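Local coordinates for protein DNA polymerase III beta subunit (Streptococcus pyogenes, PDB 2AVT) that probably encircles DNA as a ring-shaped dimer and tethers the replicative polymerase to its template, allowing processive DNA synthesis, at residues 32-37 / 77-82; 151-156 / 177-182; 160-165 / 247-252. All blocks are in the same frame, centred on the assembly; numbering follows the deposited sequence.

Contact 1: residues 32-37 / 77-82; sequences SSIKIE and LEASFF
The antiparallel pairing of strands 33-39 and 73-78 ends where the second strand passes into helix 79-88, and S32, S33 and I34 meet L77, E78 and A79 at this strand-to-helix junction. I34 and L77 form the hydrogen-bonded pair: I34 N donates to L77 O at 2.7 Å, and L77 N returns a bond to I34 O at 3.1 Å. One step on, S33 and E78 make the non-hydrogen-bonded pair. The chain of 77-82 then turns into its helix, where A79 N still donates to S32 O (3.1 Å), using a lone pair in the carbonyl plane. S32 O also accepts from a water that in turn accepts a hydrogen bond from S80 N, so one carbonyl serves two amides of the first helical turn, one directly and one through water. E78 holds the N-cap position. Its side chain leaves pointing away from 32-37 but bends at chi2 (-61°), bringing OE1 to 2.6 Å from S32 OG. A second water bridges S32 OG and E78 OE2, while P29 O is another possible acceptor for the serine proton. The remaining contacts are apolar. The I34 CB and A79 CB atoms stand 3.9 Å apart, and I36 CD1 approaches F82 CE2 obliquely at 3.8 Å; L77 CD1 sits over one face of the same ring, near its rim, and touches I36 CD1 at 4.0 Å. Within the N-terminal domain, L15 of helix 8-18 covers both I34 and F82, and I36 also touches V43 and L45 of strand 42-48. From the same helix as F82, F81 packs on L280 of the second subunit.

Contact 2: residues 151-156 / 177-182; sequences FAASLQ and AVATDS
A152 and A153 press against A179 and T180, with A153 CA 4.7 Å from T180 CA, and no hydrogen bond crosses. A152 CB lies 3.5 Å from A179 O and 4.1 Å from A179 CB; A153 CB comes nearly as close to that same methyl. The carbonyl of A152 points at the T180-D181 peptide, with A152 O 3.1 Å from T180 C. D181 N is also near, but the angle is too poor for a bond. The side chains here are small, and with three alanines the loop after helix 139-149 lies close on the end of strand 174-180. That strand leads into the hairpin joining it to strand 184-191, and T180 begins the connection with an ST turn, its OG1 accepting from S182 N at 3.0 Å. By analogy with bacterial relatives, T180 and the residues of this turn probably border the pocket that receives peptide motifs of polymerases and other partner proteins. T180 OG1 is also hydrogen-bonded to R184 O. With chi1 at 66°, D181 carries its carboxylate past A152 O to a salt bridge between OD2 and R184 NH1; the same arginine also makes a weak bond to F151 O. Toward solvent the fit slackens: at S154 the nearest approach of the side chain is CB to D181 CA, 4.1 Å, and S154 OG accepts a weak bond from Q156 N, two residues on.

Contact 3: residues 160-165 / 247-252; sequences PILTGV and GNYPDT
I161 and L162 meet Y249 and P250 where the loop following strand 238-243 meets the turn just before strand 164-170. In relatives of this protein, the residues equivalent to L162 and P250 help line the hydrophobic peptide-binding pocket, and the same role is likely here. L162 CD2 packs on P250 CG at 3.8 Å, and I161 CD1 reaches P250 CD at 3.9 Å, so both side chains of 160-165 pack on the same proline ring. The tyrosine comes in at its edge: I161 O lies close to the ring plane, 3.3 Å from Y249 CE1. P250 CD sits over one ring face, near the rim. At the outer margin, I161 CG2 is 4.2 Å from G247 CA, and there the backbone passes with no side chain in the way. In the next shell, T163 N donates to P160 O at 2.7 Å, closing the turn that presents I161 and L162. Y249, with CG anti to the backbone N (chi1 -166°), extends its ring toward strand 174-180, touching V178 and T180 and meeting the ring of H166 with planes about 40° apart. A water within hydrogen-bonding reach of L162 O and G164 O, not all of whose possible bonds can be made at once, lies in the plane of the tyrosine ring, 2.7 Å from Y249 OH.

In the fold
Contacts 2 and 3 form one neighbourhood of the central domain, with centres about 8 Å apart and segments that alternate along the chain. S154 N probably donates to L162 O at 2.6 Å, tying their loops together, and T180 CG2 lies 3.4 Å from Y249 OH. T180 from contact 2 and L162 and P250 from contact 3 thus gather around what is probably the partner-peptide pocket; strands 164-170 and 174-180, which carry part of these segments, are neighbours in one sheet. Contact 1 belongs to the N-terminal domain, its centre about 33 Å from that of contact 2 and about 34 Å from that of contact 3, and it touches neither. Its helix instead faces the second subunit.

Contact 1: residues 32-37 / 77-82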
loop_
_atom_site.group_PDB
_atom_site.type_symbol
_atom_site.label_atom_id
_atom_site.label_comp_id
_atom_site.label_asym_id
_atom_site.label_seq_id
_atom_site.Cartn_x
_atom_site.Cartn_y
_atom_site.Cartn_z
ATOM N N SER A 32 11.157 9.218 19.038
ATOM C CA SER A 32 9.959 9.337 18.199
ATOM C C SER A 32 9.781 10.811 17.806
ATOM O O SER A 32 8.970 11.155 16.944
ATOM C CB SER A 32 8.712 8.901 18.981
ATOM O OG SER A 32 8.500 9.782 20.074
ATOM N N SER A 33 10.531 11.693 18.446
ATOM C CA SER A 33 10.372 13.101 18.145
ATOM C C SER A 33 11.321 13.658 17.093
ATOM O O SER A 33 12.375 13.073 16.786
ATOM C CB SER A 33 10.489 13.915 19.432
ATOM O OG SER A 33 11.773 13.771 19.998
ATOM N N ILE A 34 10.908 14.769 16.492
ATOM C CA ILE A 34 11.762 15.432 15.531
ATOM C C ILE A 34 12.294 16.642 16.285
ATOM O O ILE A 34 11.565 17.294 17.049
ATOM C CB ILE A 34 10.990 15.855 14.253
ATOM C CG1 ILE A 34 11.953 16.538 13.275
ATOM C CG2 ILE A 34 9.833 16.751 14.612
ATOM C CD1 ILE A 34 11.525 16.451 11.822
ATOM N N LYS A 35 13.578 16.917 16.115
ATOM C CA LYS A 35 14.199 18.042 16.791
ATOM C C LYS A 35 14.283 19.195 15.809
ATOM O O LYS A 35 14.728 19.029 14.679
ATOM C CB LYS A 35 15.593 17.640 17.285
ATOM C CG LYS A 35 16.383 18.741 17.945
ATOM C CD LYS A 35 17.775 18.228 18.301
ATOM C CE LYS A 35 18.707 19.366 18.688
ATOM N NZ LYS A 35 20.141 18.919 18.660
ATOM N N ILE A 36 13.830 20.364 16.244
ATOM C CA ILE A 36 13.836 21.540 15.392
ATOM C C ILE A 36 14.691 22.628 16.020
ATOM O O ILE A 36 14.402 23.099 17.120
ATOM C CB ILE A 36 12.410 22.084 15.204
ATOM C CG1 ILE A 36 11.515 20.999 14.601
ATOM C CG2 ILE A 36 12.433 23.301 14.297
ATOM C CD1 ILE A 36 10.079 21.429 14.412
ATOM N N GLU A 37 15.763 23.006 15.336
ATOM C CA GLU A 37 16.630 24.061 15.840
ATOM C C GLU A 37 16.586 25.209 14.853
ATOM O O GLU A 37 16.874 25.034 13.674
ATOM C CB GLU A 37 18.063 23.564 15.980
ATOM C CG GLU A 37 18.218 22.436 16.958
ATOM C CD GLU A 37 19.610 21.845 16.921
ATOM O OE1 GLU A 37 20.055 21.432 15.820
ATOM O OE2 GLU A 37 20.250 21.790 17.992
ATOM N N LEU A 77 9.189 17.818 19.036
ATOM C CA LEU A 77 7.772 17.552 18.815
ATOM C C LEU A 77 7.652 16.124 18.293
ATOM O O LEU A 77 8.574 15.636 17.629
ATOM C CB LEU A 77 7.211 18.533 17.763
ATOM C CG LEU A 77 7.220 20.023 18.116
ATOM C CD1 LEU A 77 6.938 20.886 16.878
ATOM C CD2 LEU A 77 6.180 20.272 19.194
ATOM N N GLU A 78 6.549 15.438 18.597
ATOM C CA GLU A 78 6.378 14.073 18.090
ATOM C C GLU A 78 6.366 14.201 16.577
ATOM O O GLU A 78 5.522 14.897 16.014
ATOM C CB GLU A 78 5.057 13.460 18.566
ATOM C CG GLU A 78 5.029 13.085 20.034
ATOM C CD GLU A 78 6.078 12.048 20.388
ATOM O OE1 GLU A 78 6.275 11.111 19.590
ATOM O OE2 GLU A 78 6.689 12.162 21.468
ATOM N N ALA A 79 7.301 13.528 15.919
ATOM C CA ALA A 79 7.443 13.608 14.467
ATOM C C ALA A 79 6.225 13.327 13.575
ATOM O O ALA A 79 5.760 14.217 12.864
ATOM C CB ALA A 79 8.598 12.738 14.027
ATOM N N SER A 80 5.743 12.089 13.568
ATOM C CA SER A 80 4.604 11.727 12.728
ATOM C C SER A 80 3.405 12.629 12.972
ATOM O O SER A 80 2.726 13.053 12.039
ATOM C CB SER A 80 4.208 10.271 12.970
ATOM O OG SER A 80 5.160 9.410 12.382
ATOM N N PHE A 81 3.158 12.926 14.238
ATOM C CA PHE A 81 2.047 13.778 14.610
ATOM C C PHE A 81 2.249 15.212 14.080
ATOM O O PHE A 81 1.345 15.803 13.480
ATOM C CB PHE A 81 1.919 13.757 16.133
ATOM C CG PHE A 81 0.818 14.623 16.667
ATOM C CD1 PHE A 81 -0.499 14.397 16.310
ATOM C CD2 PHE A 81 1.102 15.659 17.539
ATOM C CE1 PHE A 81 -1.513 15.192 16.813
ATOM C CE2 PHE A 81 0.093 16.455 18.042
ATOM C CZ PHE A 81 -1.218 16.217 17.676
ATOM N N PHE A 82 3.442 15.759 14.278
ATOM C CA PHE A 82 3.726 17.115 13.832
ATOM C C PHE A 82 3.586 17.257 12.329
ATOM O O PHE A 82 3.007 18.229 11.834
ATOM C CB PHE A 82 5.142 17.525 14.240
ATOM C CG PHE A 82 5.530 18.893 13.765
ATOM C CD1 PHE A 82 4.803 20.007 14.159
ATOM C CD2 PHE A 82 6.630 19.069 12.937
ATOM C CE1 PHE A 82 5.174 21.280 13.739
ATOM C CE2 PHE A 82 7.004 20.337 12.513
ATOM C CZ PHE A 82 6.276 21.443 12.917
HETATM O O HOH W 1 6.893 10.076 15.538
HETATM O O HOH W 2 9.250 11.494 21.904
#

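Contact 2: residues 151-156 / 177-182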
loop_
_atom_site.group_PDB
_atom_site.type_symbol
_atom_site.label_atom_id
_atom_site.label_comp_id
_atom_site.label_asym_id
_atom_site.label_seq_id
_atom_site.Cartn_x
_atom_site.Cartn_y
_atom_site.Cartn_z
ATOM N N PHE A 151 20.867 -5.533 -1.207
ATOM C CA PHE A 151 19.992 -6.706 -1.147
ATOM C C PHE A 151 20.673 -8.040 -0.829
ATOM O O PHE A 151 20.027 -8.962 -0.326
ATOM C CB PHE A 151 19.235 -6.842 -2.472
ATOM C CG PHE A 151 20.102 -7.270 -3.624
ATOM C CD1 PHE A 151 20.310 -8.619 -3.893
ATOM C CD2 PHE A 151 20.734 -6.327 -4.425
ATOM C CE1 PHE A 151 21.128 -9.021 -4.934
ATOM C CE2 PHE A 151 21.557 -6.723 -5.472
ATOM C CZ PHE A 151 21.753 -8.070 -5.724
ATOM N N ALA A 152 21.966 -8.154 -1.121
ATOM C CA ALA A 152 22.686 -9.403 -0.881
ATOM C C ALA A 152 23.086 -9.649 0.573
ATOM O O ALA A 152 23.391 -10.781 0.952
ATOM C CB ALA A 152 23.918 -9.469 -1.779
ATOM N N ALA A 153 23.092 -8.598 1.386
ATOM C CA ALA A 153 23.462 -8.742 2.788
ATOM C C ALA A 153 22.475 -9.640 3.527
ATOM O O ALA A 153 21.343 -9.843 3.082
ATOM C CB ALA A 153 23.527 -7.376 3.460
ATOM N N SER A 154 22.915 -10.176 4.660
ATOM C CA SER A 154 22.079 -11.056 5.468
ATOM C C SER A 154 21.166 -10.277 6.414
ATOM O O SER A 154 21.529 -9.211 6.915
ATOM C CB SER A 154 22.956 -12.012 6.283
ATOM O OG SER A 154 22.165 -12.906 7.043
ATOM N N LEU A 155 19.981 -10.829 6.655
ATOM C CA LEU A 155 18.994 -10.225 7.546
ATOM C C LEU A 155 19.120 -10.846 8.930
ATOM O O LEU A 155 18.805 -10.219 9.943
ATOM C CB LEU A 155 17.587 -10.475 7.004
ATOM C CG LEU A 155 17.295 -9.850 5.644
ATOM C CD1 LEU A 155 15.952 -10.334 5.130
ATOM C CD2 LEU A 155 17.316 -8.338 5.781
ATOM N N GLN A 156 19.581 -12.091 8.953
ATOM C CA GLN A 156 19.758 -12.847 10.184
ATOM C C GLN A 156 20.644 -12.111 11.181
ATOM O O GLN A 156 21.823 -11.878 10.923
ATOM C CB GLN A 156 20.370 -14.209 9.859
ATOM C CG GLN A 156 19.623 -14.978 8.775
ATOM C CD GLN A 156 18.236 -15.419 9.210
ATOM O OE1 GLN A 156 17.416 -14.605 9.636
ATOM N NE2 GLN A 156 17.967 -16.716 9.099
ATOM N N ALA A 177 33.087 -2.779 -2.812
ATOM C CA ALA A 177 31.841 -2.823 -2.061
ATOM C C ALA A 177 31.316 -4.235 -2.254
ATOM O O ALA A 177 31.045 -4.644 -3.384
ATOM C CB ALA A 177 30.838 -1.810 -2.612
ATOM N N VAL A 178 31.195 -4.987 -1.161
ATOM C CA VAL A 178 30.693 -6.356 -1.242
ATOM C C VAL A 178 29.706 -6.688 -0.126
ATOM O O VAL A 178 29.814 -6.184 0.992
ATOM C CB VAL A 178 31.845 -7.388 -1.181
ATOM C CG1 VAL A 178 32.480 -7.372 0.192
ATOM C CG2 VAL A 178 31.312 -8.773 -1.503
ATOM N N ALA A 179 28.739 -7.542 -0.447
ATOM C CA ALA A 179 27.731 -7.976 0.516
ATOM C C ALA A 179 27.369 -9.415 0.181
ATOM O O ALA A 179 27.340 -9.796 -0.987
ATOM C CB ALA A 179 26.488 -7.092 0.437
ATOM N N THR A 180 27.091 -10.205 1.213
ATOM C CA THR A 180 26.743 -11.603 1.034
ATOM C C THR A 180 25.923 -12.151 2.199
ATOM O O THR A 180 25.957 -11.630 3.316
ATOM C CB THR A 180 28.011 -12.477 0.882
ATOM O OG1 THR A 180 27.631 -13.832 0.627
ATOM C CG2 THR A 180 28.853 -12.439 2.142
ATOM N N ASP A 181 25.178 -13.210 1.907
ATOM C CA ASP A 181 24.338 -13.891 2.884
ATOM C C ASP A 181 24.823 -15.342 2.957
ATOM O O ASP A 181 24.064 -16.232 3.319
ATOM C CB ASP A 181 22.877 -13.858 2.432
ATOM C CG ASP A 181 22.643 -14.663 1.175
ATOM O OD1 ASP A 181 23.610 -14.845 0.408
ATOM O OD2 ASP A 181 21.494 -15.115 0.946
ATOM N N SER A 182 26.091 -15.564 2.598
ATOM C CA SER A 182 26.708 -16.893 2.599
ATOM C C SER A 182 25.826 -17.887 1.862
ATOM O O SER A 182 25.755 -19.072 2.193
ATOM C CB SER A 182 26.952 -17.382 4.021
ATOM O OG SER A 182 25.732 -17.591 4.712
#

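Contact 3: residues 160-165 / 247-252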
loop_
_atom_site.group_PDB
_atom_site.type_symbol
_atom_site.label_atom_id
_atom_site.label_comp_id
_atom_site.label_asym_id
_atom_site.label_seq_id
_atom_site.Cartn_x
_atom_site.Cartn_y
_atom_site.Cartn_z
ATOM N N PRO A 160 25.846 -10.357 12.914
ATOM C CA PRO A 160 25.820 -8.922 12.609
ATOM C C PRO A 160 26.561 -8.502 11.336
ATOM O O PRO A 160 25.969 -7.921 10.431
ATOM C CB PRO A 160 26.437 -8.299 13.861
ATOM C CG PRO A 160 25.980 -9.224 14.941
ATOM C CD PRO A 160 26.226 -10.584 14.319
ATOM N N ILE A 161 27.857 -8.798 11.275
ATOM C CA ILE A 161 28.679 -8.425 10.126
ATOM C C ILE A 161 28.095 -8.723 8.745
ATOM O O ILE A 161 28.278 -7.931 7.825
ATOM C CB ILE A 161 30.095 -9.054 10.224
ATOM C CG1 ILE A 161 30.000 -10.549 10.520
ATOM C CG2 ILE A 161 30.904 -8.346 11.294
ATOM C CD1 ILE A 161 29.667 -11.386 9.315
ATOM N N LEU A 162 27.396 -9.845 8.588
ATOM C CA LEU A 162 26.812 -10.183 7.291
ATOM C C LEU A 162 25.596 -9.325 6.967
ATOM O O LEU A 162 25.104 -9.328 5.838
ATOM C CB LEU A 162 26.403 -11.655 7.240
ATOM C CG LEU A 162 27.504 -12.718 7.168
ATOM C CD1 LEU A 162 26.886 -14.028 6.703
ATOM C CD2 LEU A 162 28.594 -12.288 6.192
ATOM N N THR A 163 25.112 -8.598 7.967
ATOM C CA THR A 163 23.948 -7.741 7.799
ATOM C C THR A 163 24.310 -6.481 7.019
ATOM O O THR A 163 23.445 -5.822 6.451
ATOM C CB THR A 163 23.369 -7.328 9.170
ATOM O OG1 THR A 163 23.109 -8.501 9.954
ATOM C CG2 THR A 163 22.075 -6.562 8.992
ATOM N N GLY A 164 25.593 -6.152 6.986
ATOM C CA GLY A 164 26.007 -4.954 6.279
ATOM C C GLY A 164 26.692 -5.170 4.945
ATOM O O GLY A 164 26.831 -6.296 4.467
ATOM N N VAL A 165 27.101 -4.064 4.336
ATOM C CA VAL A 165 27.802 -4.088 3.060
ATOM C C VAL A 165 29.242 -3.753 3.400
ATOM O O VAL A 165 29.502 -2.753 4.063
ATOM C CB VAL A 165 27.233 -3.019 2.084
ATOM C CG1 VAL A 165 28.007 -3.029 0.763
ATOM C CG2 VAL A 165 25.765 -3.295 1.819
ATOM N N GLY A 247 33.633 -5.518 13.887
ATOM C CA GLY A 247 33.991 -6.902 13.693
ATOM C C GLY A 247 34.791 -7.114 12.429
ATOM O O GLY A 247 34.977 -6.204 11.619
ATOM N N ASN A 248 35.263 -8.344 12.274
ATOM C CA ASN A 248 36.057 -8.761 11.130
ATOM C C ASN A 248 35.125 -9.311 10.055
ATOM O O ASN A 248 34.497 -10.347 10.258
ATOM C CB ASN A 248 37.020 -9.865 11.572
ATOM C CG ASN A 248 37.715 -9.542 12.879
ATOM O OD1 ASN A 248 38.722 -8.835 12.901
ATOM N ND2 ASN A 248 37.168 -10.046 13.980
ATOM N N TYR A 249 35.025 -8.633 8.919
ATOM C CA TYR A 249 34.163 -9.125 7.851
ATOM C C TYR A 249 34.868 -10.337 7.244
ATOM O O TYR A 249 36.094 -10.360 7.158
ATOM C CB TYR A 249 33.963 -8.050 6.779
ATOM C CG TYR A 249 32.830 -8.360 5.829
ATOM C CD1 TYR A 249 31.505 -8.168 6.209
ATOM C CD2 TYR A 249 33.080 -8.888 4.573
ATOM C CE1 TYR A 249 30.464 -8.497 5.362
ATOM C CE2 TYR A 249 32.051 -9.222 3.721
ATOM C CZ TYR A 249 30.744 -9.025 4.120
ATOM O OH TYR A 249 29.722 -9.368 3.270
ATOM N N PRO A 250 34.111 -11.361 6.824
ATOM C CA PRO A 250 34.726 -12.555 6.237
ATOM C C PRO A 250 35.545 -12.287 4.975
ATOM O O PRO A 250 35.329 -11.296 4.276
ATOM C CB PRO A 250 33.528 -13.470 5.976
ATOM C CG PRO A 250 32.400 -12.508 5.765
ATOM C CD PRO A 250 32.644 -11.488 6.846
ATOM N N ASP A 251 36.499 -13.174 4.707
ATOM C CA ASP A 251 37.356 -13.064 3.533
ATOM C C ASP A 251 36.519 -13.470 2.328
ATOM O O ASP A 251 36.310 -14.655 2.077
ATOM C CB ASP A 251 38.554 -14.006 3.665
ATOM C CG ASP A 251 39.525 -13.882 2.510
ATOM O OD1 ASP A 251 39.068 -13.771 1.352
ATOM O OD2 ASP A 251 40.749 -13.908 2.762
ATOM N N THR A 252 36.042 -12.481 1.582
ATOM C CA THR A 252 35.205 -12.745 0.422
ATOM C C THR A 252 35.980 -12.822 -0.898
ATOM O O THR A 252 35.485 -13.363 -1.883
ATOM C CB THR A 252 34.091 -11.679 0.318
ATOM O OG1 THR A 252 33.213 -12.009 -0.761
ATOM C CG2 THR A 252 34.688 -10.304 0.091
HETATM O O HOH W 3 27.185 -8.713 3.811
#